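Local coordinates for iron binding protein FbpA (Mannheimia haemolytica, PDB 1Q35) that binds ferric iron, probably as the periplasmic solute-binding component of a bacterial iron-uptake system, at residues G176-G188 with M203-A216. Numbering follows the deposited sequence. Where two conformers were deposited one is given.
With FMT (formic acid), chain D.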
loop_
_atom_site.group_PDB
_atom_site.type_symbol
_atom_site.label_atom_id
_atom_site.label_comp_id
_atom_site.label_asym_id
_atom_site.label_seq_id
_atom_site.Cartn_x
_atom_site.Cartn_y
_atom_site.Cartn_z
ATOM N N GLY A 176 5.388 15.011 4.324
ATOM C CA GLY A 176 6.236 13.838 4.342
ATOM C C GLY A 176 5.486 12.563 3.995
ATOM O O GLY A 176 4.343 12.608 3.533
ATOM N N GLY A 177 6.144 11.429 4.203
ATOM C CA GLY A 177 5.552 10.122 3.986
ATOM C C GLY A 177 5.225 9.432 5.298
ATOM O O GLY A 177 5.167 10.059 6.359
ATOM N N ASP A 178 5.005 8.127 5.229
ATOM C CA ASP A 178 4.595 7.372 6.409
ATOM C C ASP A 178 5.692 7.326 7.481
ATOM O O ASP A 178 5.408 7.499 8.669
ATOM C CB ASP A 178 4.198 5.940 6.035
ATOM C CG ASP A 178 2.838 5.838 5.379
ATOM O OD1 ASP A 178 2.124 6.851 5.233
ATOM O OD2 ASP A 178 2.427 4.726 4.995
ATOM N N ARG A 179 6.937 7.080 7.071
ATOM C CA ARG A 179 8.043 7.017 8.037
ATOM C C ARG A 179 8.235 8.350 8.752
ATOM O O ARG A 179 8.530 8.381 9.947
ATOM C CB ARG A 179 9.343 6.588 7.366
ATOM C CG ARG A 179 9.324 5.143 6.879
ATOM C CD ARG A 179 10.461 4.803 5.943
ATOM N NE ARG A 179 10.374 5.579 4.708
ATOM C CZ ARG A 179 11.356 5.714 3.824
ATOM N NH1 ARG A 179 12.523 5.115 4.006
ATOM N NH2 ARG A 179 11.164 6.461 2.747
ATOM N N ASP A 180 8.044 9.446 8.029
ATOM C CA ASP A 180 8.208 10.776 8.599
ATOM C C ASP A 180 7.260 11.025 9.770
ATOM O O ASP A 180 7.609 11.750 10.701
ATOM C CB ASP A 180 7.945 11.864 7.552
ATOM C CG ASP A 180 9.054 11.989 6.537
ATOM O OD1 ASP A 180 10.233 11.832 6.906
ATOM O OD2 ASP A 180 8.831 12.262 5.342
ATOM N N GLN A 181 6.065 10.436 9.743
ATOM C CA GLN A 181 5.128 10.627 10.848
ATOM C C GLN A 181 5.634 9.941 12.108
ATOM O O GLN A 181 5.397 10.423 13.218
ATOM C CB GLN A 181 3.715 10.118 10.535
ATOM C CG GLN A 181 3.182 10.402 9.143
ATOM C CD GLN A 181 3.257 11.864 8.764
ATOM O OE1 GLN A 181 2.823 12.727 9.517
ATOM N NE2 GLN A 181 3.794 12.141 7.583
ATOM N N VAL A 182 6.304 8.806 11.941
ATOM C CA VAL A 182 6.880 8.083 13.074
ATOM C C VAL A 182 8.117 8.817 13.621
ATOM O O VAL A 182 8.346 8.841 14.830
ATOM C CB VAL A 182 7.168 6.607 12.722
ATOM C CG1 VAL A 182 7.741 5.878 13.925
ATOM C CG2 VAL A 182 5.873 5.929 12.237
ATOM N N LYS A 183 8.900 9.448 12.751
ATOM C CA LYS A 183 9.952 10.354 13.207
ATOM C C LYS A 183 9.352 11.448 14.084
ATOM O O LYS A 183 9.921 11.805 15.116
ATOM C CB LYS A 183 10.676 10.977 12.012
ATOM C CG LYS A 183 11.872 11.852 12.381
ATOM C CD LYS A 183 12.492 12.497 11.152
ATOM C CE LYS A 183 13.847 13.120 11.459
ATOM N NZ LYS A 183 14.290 14.044 10.378
ATOM N N ALA A 184 8.201 11.973 13.682
ATOM C CA ALA A 184 7.538 13.025 14.437
ATOM C C ALA A 184 7.054 12.518 15.795
ATOM O O ALA A 184 7.085 13.260 16.766
ATOM C CB ALA A 184 6.388 13.613 13.636
ATOM N N ILE A 185 6.615 11.261 15.875
ATOM C CA ILE A 185 6.285 10.649 17.161
ATOM C C ILE A 185 7.536 10.615 18.045
ATOM O O ILE A 185 7.499 10.990 19.222
ATOM C CB ILE A 185 5.700 9.223 16.979
ATOM C CG1 ILE A 185 4.311 9.289 16.330
ATOM C CG2 ILE A 185 5.633 8.513 18.333
ATOM C CD1 ILE A 185 3.721 7.931 15.965
ATOM N N LYS A 186 8.649 10.168 17.484
ATOM C CA LYS A 186 9.896 10.109 18.240
ATOM C C LYS A 186 10.270 11.488 18.799
ATOM O O LYS A 186 10.677 11.600 19.959
ATOM C CB LYS A 186 11.022 9.555 17.365
ATOM C CG LYS A 186 12.375 9.463 18.053
ATOM C CD LYS A 186 13.365 10.438 17.470
ATOM C CE LYS A 186 14.774 10.151 17.957
ATOM N NZ LYS A 186 15.640 11.347 17.790
ATOM N N GLU A 187 10.110 12.528 17.986
ATOM C CA GLU A 187 10.488 13.889 18.376
ATOM C C GLU A 187 9.497 14.552 19.341
ATOM O O GLU A 187 9.801 15.588 19.923
ATOM C CB GLU A 187 10.675 14.758 17.133
ATOM C CG GLU A 187 11.880 14.354 16.301
ATOM C CD GLU A 187 12.032 15.160 15.023
ATOM O OE1 GLU A 187 12.981 14.879 14.264
ATOM O OE2 GLU A 187 11.211 16.068 14.770
ATOM N N GLY A 188 8.319 13.960 19.519
ATOM C CA GLY A 188 7.329 14.467 20.451
ATOM C C GLY A 188 6.262 15.357 19.837
ATOM O O GLY A 188 5.411 15.863 20.551
ATOM N N MET A 203 12.198 0.619 9.051
ATOM C CA MET A 203 12.856 1.558 9.968
ATOM C C MET A 203 13.741 0.814 10.964
ATOM O O MET A 203 14.871 1.229 11.226
ATOM C CB MET A 203 11.830 2.429 10.696
ATOM C CG MET A 203 11.193 3.477 9.800
ATOM S SD MET A 203 10.049 4.586 10.650
ATOM C CE MET A 203 8.691 3.473 11.038
ATOM N N LEU A 204 13.250 -0.298 11.500
ATOM C CA LEU A 204 14.032 -1.093 12.447
ATOM C C LEU A 204 15.334 -1.614 11.831
ATOM O O LEU A 204 16.341 -1.735 12.531
ATOM C CB LEU A 204 13.210 -2.263 12.987
ATOM C CG LEU A 204 12.127 -1.899 14.005
ATOM C CD1 LEU A 204 11.189 -3.074 14.251
ATOM C CD2 LEU A 204 12.759 -1.424 15.314
ATOM N N ASP A 205 15.313 -1.905 10.529
ATOM C CA ASP A 205 16.480 -2.432 9.812
ATOM C C ASP A 205 17.494 -1.348 9.436
ATOM O O ASP A 205 18.608 -1.665 9.015
ATOM C CB ASP A 205 16.045 -3.132 8.514
ATOM C CG ASP A 205 15.540 -4.546 8.723
ATOM O OD1 ASP A 205 15.605 -5.101 9.844
ATOM O OD2 ASP A 205 15.062 -5.198 7.768
ATOM N N ASP A 206 17.101 -0.082 9.546
ATOM C CA ASP A 206 17.918 1.053 9.124
ATOM C C ASP A 206 18.564 1.700 10.346
ATOM O O ASP A 206 17.875 2.083 11.282
ATOM C CB ASP A 206 17.035 2.068 8.387
ATOM C CG ASP A 206 17.831 3.069 7.563
ATOM O OD1 ASP A 206 18.956 3.431 7.963
ATOM O OD2 ASP A 206 17.398 3.564 6.503
ATOM N N GLU A 207 19.887 1.829 10.337
ATOM C CA GLU A 207 20.614 2.401 11.471
ATOM C C GLU A 207 20.149 3.817 11.818
ATOM O O GLU A 207 20.102 4.186 12.990
ATOM C CB GLU A 207 22.120 2.399 11.192
ATOM C CG GLU A 207 22.745 1.015 11.237
ATOM C CD GLU A 207 24.206 1.019 10.823
ATOM O OE1 GLU A 207 25.057 0.588 11.632
ATOM O OE2 GLU A 207 24.508 1.448 9.689
ATOM N N LYS A 208 19.801 4.591 10.794
ATOM C CA LYS A 208 19.387 5.981 10.959
ATOM C C LYS A 208 17.926 6.150 11.394
ATOM O O LYS A 208 17.570 7.198 11.929
ATOM C CB LYS A 208 19.625 6.744 9.671
ATOM N N GLN A 209 17.084 5.141 11.154
ATOM C CA GLN A 209 15.644 5.231 11.452
ATOM C C GLN A 209 15.160 4.324 12.582
ATOM O O GLN A 209 14.015 4.434 13.017
ATOM C CB GLN A 209 14.832 4.914 10.195
ATOM C CG GLN A 209 15.137 5.821 9.010
ATOM C CD GLN A 209 14.372 5.422 7.760
ATOM O OE1 GLN A 209 13.702 4.388 7.737
ATOM N NE2 GLN A 209 14.486 6.230 6.712
ATOM N N LYS A 210 16.019 3.442 13.079
ATOM C CA LYS A 210 15.603 2.466 14.080
ATOM C C LYS A 210 15.099 3.156 15.353
ATOM O O LYS A 210 14.161 2.683 15.981
ATOM C CB LYS A 210 16.757 1.516 14.391
ATOM C CG LYS A 210 16.449 0.362 15.325
ATOM C CD LYS A 210 17.692 -0.098 16.099
ATOM C CE LYS A 210 18.967 -0.141 15.264
ATOM N NZ LYS A 210 19.834 1.053 15.509
ATOM N N SER A 211 15.702 4.285 15.711
ATOM C CA SER A 211 15.269 5.047 16.885
ATOM C C SER A 211 13.853 5.605 16.722
ATOM O O SER A 211 13.142 5.795 17.712
ATOM C CB SER A 211 16.248 6.188 17.204
ATOM O OG SER A 211 16.244 7.186 16.203
ATOM N N TRP A 212 13.445 5.863 15.481
ATOM C CA TRP A 212 12.080 6.310 15.212
ATOM C C TRP A 212 11.099 5.195 15.576
ATOM O O TRP A 212 10.148 5.412 16.326
ATOM C CB TRP A 212 11.872 6.711 13.747
ATOM C CG TRP A 212 12.879 7.656 13.149
ATOM C CD1 TRP A 212 13.926 8.283 13.777
ATOM C CD2 TRP A 212 12.924 8.073 11.786
ATOM N NE1 TRP A 212 14.618 9.053 12.874
ATOM C CE2 TRP A 212 14.025 8.945 11.645
ATOM C CE3 TRP A 212 12.144 7.795 10.658
ATOM C CZ2 TRP A 212 14.357 9.544 10.429
ATOM C CZ3 TRP A 212 12.472 8.387 9.451
ATOM C CH2 TRP A 212 13.570 9.253 9.345
ATOM N N ALA A 213 11.349 3.999 15.048
ATOM C CA ALA A 213 10.503 2.846 15.333
ATOM C C ALA A 213 10.506 2.494 16.815
ATOM O O ALA A 213 9.471 2.157 17.364
ATOM C CB ALA A 213 10.935 1.650 14.505
ATOM N N GLU A 214 11.670 2.581 17.460
ATOM C CA GLU A 214 11.789 2.238 18.875
ATOM C C GLU A 214 10.972 3.153 19.783
ATOM O O GLU A 214 10.599 2.753 20.882
ATOM C CB GLU A 214 13.263 2.236 19.306
ATOM C CG GLU A 214 14.041 1.058 18.736
ATOM C CD GLU A 214 15.549 1.183 18.872
ATOM O OE1 GLU A 214 16.221 0.142 18.737
ATOM O OE2 GLU A 214 16.067 2.299 19.098
ATOM N N ALA A 215 10.690 4.367 19.317
ATOM C CA ALA A 215 9.862 5.319 20.052
ATOM C C ALA A 215 8.362 5.119 19.835
ATOM O O ALA A 215 7.564 5.838 20.417
ATOM C CB ALA A 215 10.243 6.727 19.670
ATOM N N ALA A 216 7.985 4.149 19.001
ATOM C CA ALA A 216 6.592 3.956 18.619
ATOM C C ALA A 216 6.165 2.507 18.791
ATOM O O ALA A 216 6.995 1.599 18.851
ATOM C CB ALA A 216 6.374 4.407 17.173
HETATM C C FMT D . 7.296 6.331 3.235
HETATM O O1 FMT D . 6.050 6.702 3.002
HETATM O O2 FMT D . 7.814 6.648 4.297
HETATM O O HOH W 1 13.185 2.801 5.542
#
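Met203 lies against Arg179 and Val182 where helix 178-187 packs on the end of helix 198-205 and on helix 210-214, a helix-helix interface within the periplasmic-binding-protein fold. The axes of 178-187 and 210-214 approach to 8.1 Å and cross at 68°. The unbranched, flexible Met203 chain bends at chi3 (-69°), bringing CE to within 3.9 Å of Val182 CB, while its CG meets the aliphatic part of Arg179. That arginine also touches Tyr199, which binds Fe(3+) in the iron-loaded protein; no iron is bound here. NE and the backbone N of Arg179 both donate nearly straight bonds to O2 of a bound formic acid, probably from the crystallisation liquor, whose O1 accepts from Asp178 N at the helix start.

Gln209 reaches the same guanidinium through water: Arg179 NH1 donates to a water that in turn donates to Gln209 OE1 (2.8 Å), the amide and guanidinium planes standing 72° apart. Next comes Trp212, whose wide indole is sandwiched between Gln209 CA on one face and Lys183 on the other. Lys183 suits this place because its extended methylenes pass obliquely over the face, CD near CZ2 and CB making a CH-pi contact 3.8 Å from the six-membered-ring centroid. Small Ala215 lets the backbones close in, its CB 3.7 Å from Lys186 CA. Finally, buried Ala216, beginning strand 216-219, sets its CB 3.8 Å from Val182 CG1, the branch that also touches Trp212 O.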